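Local coordinates for HD-GYP domain-containing protein (Bdellovibrio bacteriovorus, PDB 3TM8), which belongs to the HD-GYP class of cyclic-di-GMP phosphodiesterases, as an unconventional member whose HD domain holds two iron(III) ions and probably serves in signalling, at residues A[55-60]-A[64-69]; A[97-102]-A[106-111]; A[122-127]-A[206-211]; A[277-282]-A[315-320]. All coordinates share one frame; numbering follows the deposited sequence. Where two conformers were deposited one is given.

Contact 1. Residues A[55-60]-A[64-69]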
loop_
_atom_site.group_PDB
_atom_site.type_symbol
_atom_site.label_atom_id
_atom_site.label_comp_id
_atom_site.label_asym_id
_atom_site.label_seq_id
_atom_site.Cartn_x
_atom_site.Cartn_y
_atom_site.Cartn_z
ATOM N N ARG A 55 3.409 11.652 -25.635
ATOM C CA ARG A 55 2.397 12.680 -25.460
ATOM C C ARG A 55 1.086 12.197 -26.071
ATOM O O ARG A 55 1.054 11.730 -27.210
ATOM C CB ARG A 55 2.851 14.005 -26.090
ATOM C CG ARG A 55 4.177 14.510 -25.524
ATOM C CD ARG A 55 4.650 15.857 -26.099
ATOM N NE ARG A 55 6.017 16.079 -25.642
ATOM C CZ ARG A 55 7.092 15.678 -26.309
ATOM N NH1 ARG A 55 6.955 15.107 -27.497
ATOM N NH2 ARG A 55 8.302 15.872 -25.798
ATOM N N GLY A 56 0.009 12.289 -25.300
ATOM C CA GLY A 56 -1.304 11.882 -25.766
ATOM C C GLY A 56 -1.764 10.542 -25.211
ATOM O O GLY A 56 -2.933 10.183 -25.336
ATOM N N ASP A 57 -0.855 9.792 -24.597
ATOM C CA ASP A 57 -1.222 8.483 -24.039
ATOM C C ASP A 57 -2.071 8.589 -22.765
ATOM O O ASP A 57 -1.991 9.567 -22.025
ATOM C CB ASP A 57 0.021 7.635 -23.743
ATOM C CG ASP A 57 0.742 7.179 -24.999
ATOM O OD1 ASP A 57 0.209 7.387 -26.106
ATOM O OD2 ASP A 57 1.841 6.603 -24.865
ATOM N N SER A 58 -2.881 7.569 -22.512
ATOM C CA SER A 58 -3.621 7.477 -21.249
ATOM C C SER A 58 -3.657 6.023 -20.784
ATOM O O SER A 58 -3.205 5.130 -21.501
ATOM C CB SER A 58 -5.037 8.046 -21.379
ATOM O OG SER A 58 -5.783 7.321 -22.337
ATOM N N PHE A 59 -4.198 5.782 -19.592
ATOM C CA PHE A 59 -3.968 4.504 -18.929
ATOM C C PHE A 59 -5.191 3.899 -18.276
ATOM O O PHE A 59 -5.081 3.026 -17.410
ATOM C CB PHE A 59 -2.792 4.656 -17.961
ATOM C CG PHE A 59 -1.557 5.088 -18.667
ATOM C CD1 PHE A 59 -0.831 4.170 -19.409
ATOM C CD2 PHE A 59 -1.195 6.428 -18.722
ATOM C CE1 PHE A 59 0.267 4.560 -20.138
ATOM C CE2 PHE A 59 -0.087 6.828 -19.452
ATOM C CZ PHE A 59 0.644 5.891 -20.161
ATOM N N GLU A 60 -6.360 4.334 -18.732
ATOM C CA GLU A 60 -7.615 3.810 -18.207
ATOM C C GLU A 60 -7.886 2.391 -18.723
ATOM O O GLU A 60 -7.443 2.015 -19.813
ATOM C CB GLU A 60 -8.770 4.755 -18.561
ATOM C CG GLU A 60 -9.318 4.635 -19.990
ATOM C CD GLU A 60 -8.459 5.303 -21.059
ATOM O OE1 GLU A 60 -7.419 5.911 -20.730
ATOM O OE2 GLU A 60 -8.843 5.220 -22.246
ATOM N N LEU A 64 -3.899 0.229 -18.880
ATOM C CA LEU A 64 -3.002 0.150 -17.739
ATOM C C LEU A 64 -2.025 -1.018 -17.853
ATOM O O LEU A 64 -0.977 -1.012 -17.220
ATOM C CB LEU A 64 -3.790 0.064 -16.433
ATOM C CG LEU A 64 -2.960 0.186 -15.154
ATOM C CD1 LEU A 64 -2.139 1.473 -15.141
ATOM C CD2 LEU A 64 -3.872 0.097 -13.941
ATOM N N LYS A 65 -2.362 -2.013 -18.669
ATOM C CA LYS A 65 -1.478 -3.164 -18.848
ATOM C C LYS A 65 -0.085 -2.760 -19.335
ATOM O O LYS A 65 0.898 -3.455 -19.080
ATOM C CB LYS A 65 -2.110 -4.180 -19.800
ATOM C CG LYS A 65 -3.375 -4.814 -19.257
ATOM C CD LYS A 65 -4.028 -5.703 -20.299
ATOM C CE LYS A 65 -5.395 -6.183 -19.840
ATOM N NZ LYS A 65 -6.123 -6.890 -20.927
ATOM N N ARG A 66 -0.005 -1.631 -20.027
ATOM C CA ARG A 66 1.281 -1.108 -20.477
ATOM C C ARG A 66 2.231 -0.824 -19.310
ATOM O O ARG A 66 3.440 -0.701 -19.504
ATOM C CB ARG A 66 1.084 0.174 -21.290
ATOM C CG ARG A 66 0.161 0.043 -22.492
ATOM C CD ARG A 66 0.149 1.334 -23.297
ATOM N NE ARG A 66 1.448 1.582 -23.919
ATOM C CZ ARG A 66 1.915 2.780 -24.251
ATOM N NH1 ARG A 66 1.195 3.872 -24.021
ATOM N NH2 ARG A 66 3.111 2.887 -24.814
ATOM N N LEU A 67 1.679 -0.701 -18.105
ATOM C CA LEU A 67 2.471 -0.365 -16.931
ATOM C C LEU A 67 2.497 -1.493 -15.902
ATOM O O LEU A 67 3.064 -1.328 -14.825
ATOM C CB LEU A 67 1.937 0.916 -16.279
ATOM C CG LEU A 67 1.976 2.127 -17.212
ATOM C CD1 LEU A 67 1.361 3.358 -16.543
ATOM C CD2 LEU A 67 3.406 2.403 -17.675
ATOM N N LYS A 68 1.883 -2.623 -16.242
ATOM C CA LYS A 68 1.769 -3.759 -15.325
ATOM C C LYS A 68 2.707 -4.907 -15.691
ATOM O O LYS A 68 3.063 -5.083 -16.853
ATOM C CB LYS A 68 0.322 -4.266 -15.303
ATOM C CG LYS A 68 -0.653 -3.313 -14.620
ATOM C CD LYS A 68 -2.107 -3.717 -14.825
ATOM C CE LYS A 68 -2.428 -5.054 -14.177
ATOM N NZ LYS A 68 -2.131 -6.212 -15.065
ATOM N N ASP A 69 3.090 -5.694 -14.689
ATOM C CA ASP A 69 3.880 -6.912 -14.898
ATOM C C ASP A 69 5.279 -6.644 -15.444
ATOM O O ASP A 69 5.905 -7.539 -16.017
ATOM C CB ASP A 69 3.157 -7.881 -15.844
ATOM C CG ASP A 69 1.806 -8.288 -15.335
ATOM O OD1 ASP A 69 1.755 -9.057 -14.351
ATOM O OD2 ASP A 69 0.797 -7.845 -15.921
HETATM O O HOH W 1 3.415 5.329 -26.722
HETATM O O HOH W 2 -1.476 4.456 -23.536
#

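Contact 2. Residues A[97-102]-A[106-111]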
loop_
_atom_site.group_PDB
_atom_site.type_symbol
_atom_site.label_atom_id
_atom_site.label_comp_id
_atom_site.label_asym_id
_atom_site.label_seq_id
_atom_site.Cartn_x
_atom_site.Cartn_y
_atom_site.Cartn_z
ATOM N N TYR A 97 -10.731 12.234 -6.318
ATOM C CA TYR A 97 -11.347 12.324 -4.989
ATOM C C TYR A 97 -12.727 12.994 -5.006
ATOM O O TYR A 97 -13.494 12.848 -4.065
ATOM C CB TYR A 97 -10.431 13.064 -4.018
ATOM C CG TYR A 97 -9.257 12.258 -3.506
ATOM C CD1 TYR A 97 -9.443 11.165 -2.666
ATOM C CD2 TYR A 97 -7.955 12.620 -3.826
ATOM C CE1 TYR A 97 -8.359 10.438 -2.178
ATOM C CE2 TYR A 97 -6.871 11.907 -3.347
ATOM C CZ TYR A 97 -7.077 10.819 -2.517
ATOM O OH TYR A 97 -6.014 10.085 -2.028
ATOM N N ASP A 98 -13.031 13.727 -6.071
ATOM C CA ASP A 98 -14.304 14.434 -6.216
ATOM C C ASP A 98 -15.473 13.451 -6.360
ATOM O O ASP A 98 -15.565 12.727 -7.348
ATOM C CB ASP A 98 -14.211 15.337 -7.448
ATOM C CG ASP A 98 -15.416 16.244 -7.629
ATOM O OD1 ASP A 98 -16.415 16.088 -6.911
ATOM O OD2 ASP A 98 -15.350 17.109 -8.520
ATOM N N ASP A 99 -16.374 13.435 -5.382
ATOM C CA ASP A 99 -17.507 12.511 -5.407
ATOM C C ASP A 99 -18.670 12.976 -6.292
ATOM O O ASP A 99 -19.668 12.270 -6.412
ATOM C CB ASP A 99 -18.032 12.266 -3.986
ATOM C CG ASP A 99 -17.104 11.401 -3.143
ATOM O OD1 ASP A 99 -16.507 10.438 -3.670
ATOM O OD2 ASP A 99 -16.994 11.676 -1.928
ATOM N N THR A 100 -18.547 14.150 -6.911
ATOM C CA THR A 100 -19.660 14.722 -7.671
ATOM C C THR A 100 -19.595 14.486 -9.183
ATOM O O THR A 100 -20.490 14.913 -9.910
ATOM C CB THR A 100 -19.760 16.253 -7.471
ATOM O OG1 THR A 100 -18.678 16.897 -8.157
ATOM C CG2 THR A 100 -19.747 16.623 -5.987
ATOM N N THR A 101 -18.550 13.818 -9.662
ATOM C CA THR A 101 -18.285 13.770 -11.100
ATOM C C THR A 101 -19.074 12.708 -11.862
ATOM O O THR A 101 -19.352 12.869 -13.051
ATOM C CB THR A 101 -16.797 13.504 -11.386
ATOM O OG1 THR A 101 -16.480 12.154 -11.028
ATOM C CG2 THR A 101 -15.911 14.465 -10.606
ATOM N N GLY A 102 -19.412 11.615 -11.190
ATOM C CA GLY A 102 -20.029 10.488 -11.864
ATOM C C GLY A 102 -19.009 9.682 -12.654
ATOM O O GLY A 102 -19.370 8.803 -13.440
ATOM N N GLN A 106 -13.912 2.607 -11.125
ATOM C CA GLN A 106 -12.639 1.921 -11.338
ATOM C C GLN A 106 -11.532 2.906 -11.698
ATOM O O GLN A 106 -10.390 2.763 -11.250
ATOM C CB GLN A 106 -12.726 0.824 -12.406
ATOM C CG GLN A 106 -11.453 -0.023 -12.477
ATOM C CD GLN A 106 -11.234 -0.795 -11.190
ATOM O OE1 GLN A 106 -12.062 -1.622 -10.817
ATOM N NE2 GLN A 106 -10.147 -0.494 -10.483
ATOM N N THR A 107 -11.868 3.907 -12.504
ATOM C CA THR A 107 -10.885 4.904 -12.881
ATOM C C THR A 107 -10.495 5.761 -11.683
ATOM O O THR A 107 -9.322 6.059 -11.478
ATOM C CB THR A 107 -11.382 5.757 -14.061
ATOM O OG1 THR A 107 -11.657 4.887 -15.163
ATOM C CG2 THR A 107 -10.332 6.767 -14.477
ATOM N N ARG A 108 -11.480 6.142 -10.875
ATOM C CA ARG A 108 -11.191 6.880 -9.650
ATOM C C ARG A 108 -10.280 6.062 -8.729
ATOM O O ARG A 108 -9.298 6.582 -8.194
ATOM C CB ARG A 108 -12.486 7.236 -8.922
ATOM C CG ARG A 108 -13.430 8.113 -9.742
ATOM C CD ARG A 108 -14.683 8.481 -8.960
ATOM N NE ARG A 108 -14.321 9.163 -7.729
ATOM C CZ ARG A 108 -15.089 9.229 -6.646
ATOM N NH1 ARG A 108 -16.293 8.672 -6.640
ATOM N NH2 ARG A 108 -14.642 9.857 -5.565
ATOM N N ALA A 109 -10.603 4.781 -8.555
ATOM C CA ALA A 109 -9.807 3.884 -7.725
ATOM C C ALA A 109 -8.403 3.692 -8.288
ATOM O O ALA A 109 -7.437 3.675 -7.531
ATOM C CB ALA A 109 -10.505 2.555 -7.567
ATOM N N ASP A 110 -8.281 3.549 -9.607
ATOM C CA ASP A 110 -6.956 3.427 -10.236
ATOM C C ASP A 110 -6.085 4.616 -9.838
ATOM O O ASP A 110 -4.931 4.462 -9.439
ATOM C CB ASP A 110 -7.053 3.398 -11.762
ATOM C CG ASP A 110 -7.523 2.061 -12.323
ATOM O OD1 ASP A 110 -7.728 1.094 -11.554
ATOM O OD2 ASP A 110 -7.671 1.981 -13.567
ATOM N N ILE A 111 -6.638 5.817 -9.959
ATOM C CA ILE A 111 -5.874 7.007 -9.635
ATOM C C ILE A 111 -5.542 7.068 -8.148
ATOM O O ILE A 111 -4.403 7.304 -7.764
ATOM C CB ILE A 111 -6.616 8.286 -10.072
ATOM C CG1 ILE A 111 -6.715 8.345 -11.603
ATOM C CG2 ILE A 111 -5.923 9.520 -9.510
ATOM C CD1 ILE A 111 -7.732 9.348 -12.104
#

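Contact 3. Residues A[122-127]-A[206-211]. With PO4 (phosphate ion), chain C.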
loop_
_atom_site.group_PDB
_atom_site.type_symbol
_atom_site.label_atom_id
_atom_site.label_comp_id
_atom_site.label_asym_id
_atom_site.label_seq_id
_atom_site.Cartn_x
_atom_site.Cartn_y
_atom_site.Cartn_z
ATOM N N GLU A 122 7.191 8.000 -1.226
ATOM C CA GLU A 122 7.859 9.256 -0.915
ATOM C C GLU A 122 8.342 9.263 0.545
ATOM O O GLU A 122 9.451 9.692 0.837
ATOM C CB GLU A 122 6.935 10.433 -1.226
ATOM C CG GLU A 122 7.356 11.755 -0.632
ATOM C CD GLU A 122 8.574 12.352 -1.275
ATOM O OE1 GLU A 122 8.956 11.921 -2.384
ATOM O OE2 GLU A 122 9.148 13.275 -0.660
ATOM N N VAL A 123 7.519 8.759 1.462
ATOM C CA VAL A 123 7.950 8.644 2.849
ATOM C C VAL A 123 9.100 7.622 3.007
ATOM O O VAL A 123 10.094 7.890 3.686
ATOM C CB VAL A 123 6.756 8.288 3.769
ATOM C CG1 VAL A 123 7.232 8.003 5.189
ATOM C CG2 VAL A 123 5.707 9.422 3.751
ATOM N N PHE A 124 8.985 6.465 2.359
ATOM C CA PHE A 124 10.049 5.460 2.453
ATOM C C PHE A 124 11.392 6.030 1.968
ATOM O O PHE A 124 12.448 5.717 2.519
ATOM C CB PHE A 124 9.727 4.230 1.598
ATOM C CG PHE A 124 8.587 3.377 2.105
ATOM C CD1 PHE A 124 8.012 3.574 3.355
ATOM C CD2 PHE A 124 8.100 2.353 1.304
ATOM C CE1 PHE A 124 6.974 2.751 3.789
ATOM C CE2 PHE A 124 7.068 1.540 1.728
ATOM C CZ PHE A 124 6.500 1.744 2.968
ATOM N N GLU A 125 11.352 6.856 0.926
ATOM C CA GLU A 125 12.571 7.386 0.321
ATOM C C GLU A 125 13.107 8.580 1.106
ATOM O O GLU A 125 14.300 8.871 1.079
ATOM C CB GLU A 125 12.326 7.772 -1.145
ATOM C CG GLU A 125 12.070 6.589 -2.060
ATOM C CD GLU A 125 11.543 7.006 -3.426
ATOM O OE1 GLU A 125 11.891 8.109 -3.898
ATOM O OE2 GLU A 125 10.768 6.234 -4.028
ATOM N N ASN A 126 12.208 9.265 1.807
ATOM C CA ASN A 126 12.533 10.510 2.506
ATOM C C ASN A 126 11.929 10.530 3.900
ATOM O O ASN A 126 11.096 11.379 4.208
ATOM C CB ASN A 126 12.014 11.708 1.709
ATOM C CG ASN A 126 12.494 11.703 0.284
ATOM O OD1 ASN A 126 13.617 12.096 0.007
ATOM N ND2 ASN A 126 11.651 11.241 -0.626
ATOM N N PRO A 127 12.337 9.586 4.751
ATOM C CA PRO A 127 11.650 9.428 6.037
ATOM C C PRO A 127 11.811 10.621 6.989
ATOM O O PRO A 127 11.017 10.767 7.915
ATOM C CB PRO A 127 12.287 8.158 6.621
ATOM C CG PRO A 127 13.614 8.044 5.930
ATOM C CD PRO A 127 13.371 8.558 4.542
ATOM N N GLY A 206 10.251 -1.617 6.866
ATOM C CA GLY A 206 11.433 -2.417 7.141
ATOM C C GLY A 206 11.934 -3.240 5.967
ATOM O O GLY A 206 13.102 -3.653 5.957
ATOM N N HIS A 207 11.063 -3.505 4.996
ATOM C CA HIS A 207 11.462 -4.261 3.806
ATOM C C HIS A 207 12.043 -3.372 2.705
ATOM O O HIS A 207 12.473 -3.885 1.682
ATOM C CB HIS A 207 10.281 -5.019 3.175
ATOM C CG HIS A 207 9.763 -6.180 3.969
ATOM N ND1 HIS A 207 10.571 -7.174 4.483
ATOM C CD2 HIS A 207 8.490 -6.549 4.251
ATOM C CE1 HIS A 207 9.819 -8.078 5.088
ATOM N NE2 HIS A 207 8.552 -7.727 4.955
ATOM N N HIS A 208 11.999 -2.053 2.874
ATOM C CA HIS A 208 12.420 -1.158 1.796
ATOM C C HIS A 208 13.882 -1.412 1.459
ATOM O O HIS A 208 14.741 -1.365 2.338
ATOM C CB HIS A 208 12.191 0.290 2.209
ATOM C CG HIS A 208 12.555 1.293 1.166
ATOM N ND1 HIS A 208 11.877 1.416 -0.029
ATOM C CD2 HIS A 208 13.501 2.255 1.164
ATOM C CE1 HIS A 208 12.407 2.403 -0.730
ATOM N NE2 HIS A 208 13.391 2.933 -0.026
ATOM N N HIS A 209 14.145 -1.680 0.177
ATOM C CA HIS A 209 15.477 -2.029 -0.332
ATOM C C HIS A 209 16.126 -3.229 0.350
ATOM O O HIS A 209 17.350 -3.326 0.436
ATOM C CB HIS A 209 16.391 -0.804 -0.378
ATOM C CG HIS A 209 16.137 0.065 -1.568
ATOM N ND1 HIS A 209 17.139 0.728 -2.239
ATOM C CD2 HIS A 209 14.991 0.345 -2.234
ATOM C CE1 HIS A 209 16.620 1.403 -3.249
ATOM N NE2 HIS A 209 15.319 1.186 -3.270
ATOM N N SER A 210 15.290 -4.159 0.803
ATOM C CA SER A 210 15.761 -5.437 1.310
ATOM C C SER A 210 16.045 -6.392 0.148
ATOM O O SER A 210 15.364 -6.338 -0.877
ATOM C CB SER A 210 14.695 -6.046 2.219
ATOM O OG SER A 210 15.013 -7.390 2.518
ATOM N N PRO A 211 17.039 -7.285 0.310
ATOM C CA PRO A 211 17.323 -8.254 -0.754
ATOM C C PRO A 211 16.349 -9.422 -0.724
ATOM O O PRO A 211 16.386 -10.278 -1.601
ATOM C CB PRO A 211 18.734 -8.744 -0.412
ATOM C CG PRO A 211 18.830 -8.582 1.066
ATOM C CD PRO A 211 18.023 -7.348 1.403
HETATM P P PO4 C . 5.025 -9.316 5.172
HETATM O O1 PO4 C . 5.766 -10.295 4.299
HETATM O O2 PO4 C . 3.961 -8.562 4.411
HETATM O O3 PO4 C . 4.239 -10.065 6.274
HETATM O O4 PO4 C . 6.010 -8.417 5.889
#

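Contact 4. Residues A[277-282]-A[315-320]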
loop_
_atom_site.group_PDB
_atom_site.type_symbol
_atom_site.label_atom_id
_atom_site.label_comp_id
_atom_site.label_asym_id
_atom_site.label_seq_id
_atom_site.Cartn_x
_atom_site.Cartn_y
_atom_site.Cartn_z
ATOM N N LEU A 277 -4.738 -1.212 17.387
ATOM C CA LEU A 277 -4.767 -0.947 15.955
ATOM C C LEU A 277 -3.735 -1.790 15.199
ATOM O O LEU A 277 -3.949 -2.141 14.036
ATOM C CB LEU A 277 -4.597 0.550 15.670
ATOM C CG LEU A 277 -5.737 1.428 16.208
ATOM C CD1 LEU A 277 -5.417 2.898 15.997
ATOM C CD2 LEU A 277 -7.063 1.067 15.551
ATOM N N ALA A 278 -2.627 -2.125 15.860
ATOM C CA ALA A 278 -1.637 -3.014 15.252
ATOM C C ALA A 278 -2.156 -4.449 15.137
ATOM O O ALA A 278 -1.777 -5.171 14.221
ATOM C CB ALA A 278 -0.308 -2.976 16.008
ATOM N N VAL A 279 -3.012 -4.868 16.067
ATOM C CA VAL A 279 -3.627 -6.189 15.983
ATOM C C VAL A 279 -4.485 -6.271 14.718
ATOM O O VAL A 279 -4.477 -7.283 14.012
ATOM C CB VAL A 279 -4.478 -6.508 17.235
ATOM C CG1 VAL A 279 -5.076 -7.911 17.127
ATOM C CG2 VAL A 279 -3.633 -6.373 18.486
ATOM N N LEU A 280 -5.209 -5.191 14.432
ATOM C CA LEU A 280 -6.035 -5.116 13.243
ATOM C C LEU A 280 -5.170 -5.204 11.975
ATOM O O LEU A 280 -5.454 -5.996 11.071
ATOM C CB LEU A 280 -6.849 -3.817 13.288
ATOM C CG LEU A 280 -8.059 -3.671 12.372
ATOM C CD1 LEU A 280 -8.989 -2.570 12.856
ATOM C CD2 LEU A 280 -7.597 -3.384 10.964
ATOM N N VAL A 281 -4.114 -4.400 11.916
ATOM C CA VAL A 281 -3.225 -4.429 10.758
ATOM C C VAL A 281 -2.554 -5.795 10.611
ATOM O O VAL A 281 -2.365 -6.281 9.494
ATOM C CB VAL A 281 -2.168 -3.310 10.815
ATOM C CG1 VAL A 281 -1.200 -3.432 9.645
ATOM C CG2 VAL A 281 -2.842 -1.948 10.787
ATOM N N SER A 282 -2.190 -6.411 11.731
ATOM C CA SER A 282 -1.599 -7.745 11.686
ATOM C C SER A 282 -2.525 -8.747 10.989
ATOM O O SER A 282 -2.078 -9.535 10.152
ATOM C CB SER A 282 -1.224 -8.233 13.081
ATOM O OG SER A 282 -0.713 -9.552 13.007
ATOM N N LEU A 315 -10.279 -14.574 15.803
ATOM C CA LEU A 315 -11.193 -15.177 14.851
ATOM C C LEU A 315 -12.138 -14.128 14.261
ATOM O O LEU A 315 -12.454 -14.182 13.076
ATOM C CB LEU A 315 -11.984 -16.325 15.486
ATOM C CG LEU A 315 -13.025 -17.015 14.601
ATOM C CD1 LEU A 315 -12.382 -17.660 13.363
ATOM C CD2 LEU A 315 -13.844 -18.025 15.409
ATOM N N GLN A 316 -12.592 -13.176 15.074
ATOM C CA GLN A 316 -13.494 -12.154 14.537
ATOM C C GLN A 316 -12.857 -11.340 13.401
ATOM O O GLN A 316 -13.543 -10.953 12.453
ATOM C CB GLN A 316 -14.082 -11.244 15.630
ATOM C CG GLN A 316 -13.091 -10.387 16.409
ATOM C CD GLN A 316 -12.585 -11.059 17.668
ATOM O OE1 GLN A 316 -12.325 -12.258 17.683
ATOM N NE2 GLN A 316 -12.457 -10.289 18.738
ATOM N N HIS A 317 -11.556 -11.082 13.486
ATOM C CA HIS A 317 -10.889 -10.373 12.398
ATOM C C HIS A 317 -10.881 -11.222 11.143
ATOM O O HIS A 317 -11.154 -10.730 10.050
ATOM C CB HIS A 317 -9.447 -10.038 12.755
ATOM C CG HIS A 317 -9.305 -8.984 13.803
ATOM N ND1 HIS A 317 -8.086 -8.431 14.134
ATOM C CD2 HIS A 317 -10.219 -8.388 14.603
ATOM C CE1 HIS A 317 -8.256 -7.536 15.090
ATOM N NE2 HIS A 317 -9.541 -7.495 15.397
ATOM N N ILE A 318 -10.552 -12.498 11.301
ATOM C CA ILE A 318 -10.450 -13.370 10.141
ATOM C C ILE A 318 -11.813 -13.549 9.476
ATOM O O ILE A 318 -11.916 -13.511 8.255
ATOM C CB ILE A 318 -9.797 -14.715 10.495
ATOM C CG1 ILE A 318 -8.373 -14.466 10.990
ATOM C CG2 ILE A 318 -9.783 -15.640 9.290
ATOM C CD1 ILE A 318 -7.601 -13.477 10.123
ATOM N N GLN A 319 -12.856 -13.705 10.280
ATOM C CA GLN A 319 -14.209 -13.813 9.743
ATOM C C GLN A 319 -14.634 -12.537 9.012
ATOM O O GLN A 319 -15.180 -12.597 7.910
ATOM C CB GLN A 319 -15.203 -14.140 10.860
ATOM C CG GLN A 319 -14.933 -15.487 11.519
ATOM C CD GLN A 319 -15.890 -15.818 12.648
ATOM O OE1 GLN A 319 -16.233 -16.979 12.842
ATOM N NE2 GLN A 319 -16.305 -14.809 13.413
ATOM N N HIS A 320 -14.387 -11.383 9.622
ATOM C CA HIS A 320 -14.731 -10.121 8.971
ATOM C C HIS A 320 -13.960 -9.962 7.655
ATOM O O HIS A 320 -14.526 -9.526 6.652
ATOM C CB HIS A 320 -14.449 -8.924 9.885
ATOM C CG HIS A 320 -15.478 -8.702 10.954
ATOM N ND1 HIS A 320 -16.834 -8.842 10.739
ATOM C CD2 HIS A 320 -15.342 -8.312 12.242
ATOM C CE1 HIS A 320 -17.487 -8.558 11.852
ATOM N NE2 HIS A 320 -16.604 -8.231 12.778
#

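Contact 1. Residues A[55-60]-A[64-69]
The Phe59 ring carries Leu67 on one face: Leu67 CD1 lies 4.0 Å from the ring centroid and 24° off the normal, a CH-pi contact shifted toward the rim, where it comes within 3.7 Å of Phe59 CD1. The guanidinium of Arg66 reaches the same ring obliquely, NH1 4.1 Å from Phe59 CE1, with the two planes close to parallel. At its edge this guanidinium meets Asp57. Arg66 NH1 donates to Asp57 OD2 at 2.9 Å within the guanidinium plane, but comes to the oxygen from well above the carboxylate plane, the two groups standing 77° apart. One oxygen and one nitrogen carry the salt bridge, and water supplements it: one molecule links Asp57 OD2 to Arg66 NH2, a second joins Arg66 NH1 to Ser58 O. A bend of the arginine chain at chi3 (67°) brings the group to this place. Asp57 OD2 also accepts from Arg54 N, and Tyr52 adds a cation-pi contact to Arg66. Farther along, Leu64 CB packs 3.4 Å from Phe59 O, while Leu64 CD1 lies 4.3 Å from Phe59 CB. Leu53 of strand 48-53 touches Phe59, Arg66 and Leu67 alike. The arrangement is that of a long loop between strands 48-53 and 74-78, doubled back on itself so that a 3-10 turn running through Leu67 packs on its first limb, far from the iron site.

Contact 2. Residues A[97-102]-A[106-111]
Asp99 and Arg108 close the connection between two consecutive helices, 82-97 and 105-125: the aspartate sits in the interhelical loop, which contains an Asx turn, and the arginine reaches out from the first turns of the second helix. The charged interaction is a salt bridge through one oxygen. Arg108 NH2 donates to Asp99 OD1 at 2.7 Å with an N-H...O angle of 159°; the oxygen lies near the guanidinium plane, at its edge, and is approached on its anti side, somewhat out of the carboxylate plane. The two flat groups are steeply crossed, 74° apart, and no paired two-oxygen bridge forms. The Arg108 chain runs out extended and then kinks at chi3 (58°), which turns NH2 to the loop.

Polar contact without a hydrogen bond comes from the backbone: Asp98 O lies over one face of the guanidinium, 3.5 Å from Arg108 NH2, and Tyr97 O stands obliquely at the same distance from that nitrogen. Further hydrogen bonds fix the rotation of the arginine, NE giving to Ala96 O and NH1 to Asn150 OD1. Asn150 also donates through ND2 to Asp99 OD1, so the asparagine clasps both partners of the salt bridge.

Within the loop, Asp98 makes hydrogen bonds of its own. Asp98 OD1 accepts twice from one residue, both donors coming from the same face of the carboxylate: Thr100 N at 2.9 Å closes the Asx turn, and Thr100 OG1 reaches Asp98 OD1 at 2.7 Å.

Contact 3. Residues A[122-127]-A[206-211]
His208 lies flat against the end of helix 105-125, its ring meeting Phe124 beside the HD motif residues His203 and Asp204 of the two-iron site. Phe124 CB sits over the centre of the imidazole, 3.9 Å from its centroid and 10° off the normal, a CH-pi contact made by the methylene rather than by the phenyl. The two rings themselves are only obliquely related, with centroids 5.7 Å apart and planes at 49°. The imidazole extends from the type II turn 207-210 to the helix because chi1 of His208 is near 180° (-179°), which carries CG away from the backbone N. On the opposite face His209 CD2 lies toward the rim. Glu125 CG comes up obliquely, 4.4 Å from His208 NE2, while the carboxylate turns to Lys74 and Arg27. The phenyl of Phe124 packs on Leu202, Ile167 and Tyr205; the nearest atoms of the Phe124 side chain and an iron ion are about 9 Å apart.

Just before His208, His207 has its ring stacked with that of the iron ligand His232. Trp229, Asn285 and Arg289 bind the same phosphate ion, probably from the crystallisation liquor, as His207, whose NE2 donates in the ring plane to phosphate O4 at 2.8 Å.

Contact 4. Residues A[277-282]-A[315-320]
His317 is the one residue of 315-320 that touches 277-282, meeting Val279 and Leu280 with the CE1-ND1 side of its imidazole. Two residues before it, Leu315 packs on Met306 of helix 301-308. At His317 itself, CG is anti to the carbonyl carbon (chi1 -70°), and the ring points at the backbone of the other helix. CE1 lies 3.8 Å from Leu280 CA and also 3.8 Å from Val279 CG1, the methyl branch that is anti to its own backbone N. Val279 O lies at the ring edge near its plane, 3.8 Å from His317 ND1, too far for a hydrogen bond. Ser283 OG spans this gap, being hydrogen-bonded to both His317 ND1 and Val279 O, so the buried nitrogen is satisfied and the rotation of the ring fixed. Next comes Ile318, turned in the conformer described to Ala302 and Leu305, and then His320, which rests on Leu181. The interface is thus an imidazole set against a helix backbone and a valine methyl, small and buried. Helix 315-325 lies against helix 276-293 here, with Leu185 of helix 167-185 also touching His317, and Val281 packs on helix 190-202.

Overall arrangement
Contact 4 is the buried one, a histidine ring against a helix backbone and a valine methyl, with its ring nitrogen satisfied by a serine. Contacts 1 and 2 are partly buried and lie away from the irons; each includes a single-pronged aspartate-arginine salt bridge, within one loop and beside a Phe-Leu CH-pi contact in contact 1, from loop to helix and braced by an asparagine in contact 2. They touch each other, Leu64 CD2 packing 4.3 Å from Asp110 OD2. Contacts 2 and 3 use opposite ends of helix 105-125, which thus runs from that region to the metal-binding domain. Contact 3, the nearest to iron, exchanges charge pairing for CH-pi packing, and contacts 1 and 4 lie on opposite sides of the chain's centre.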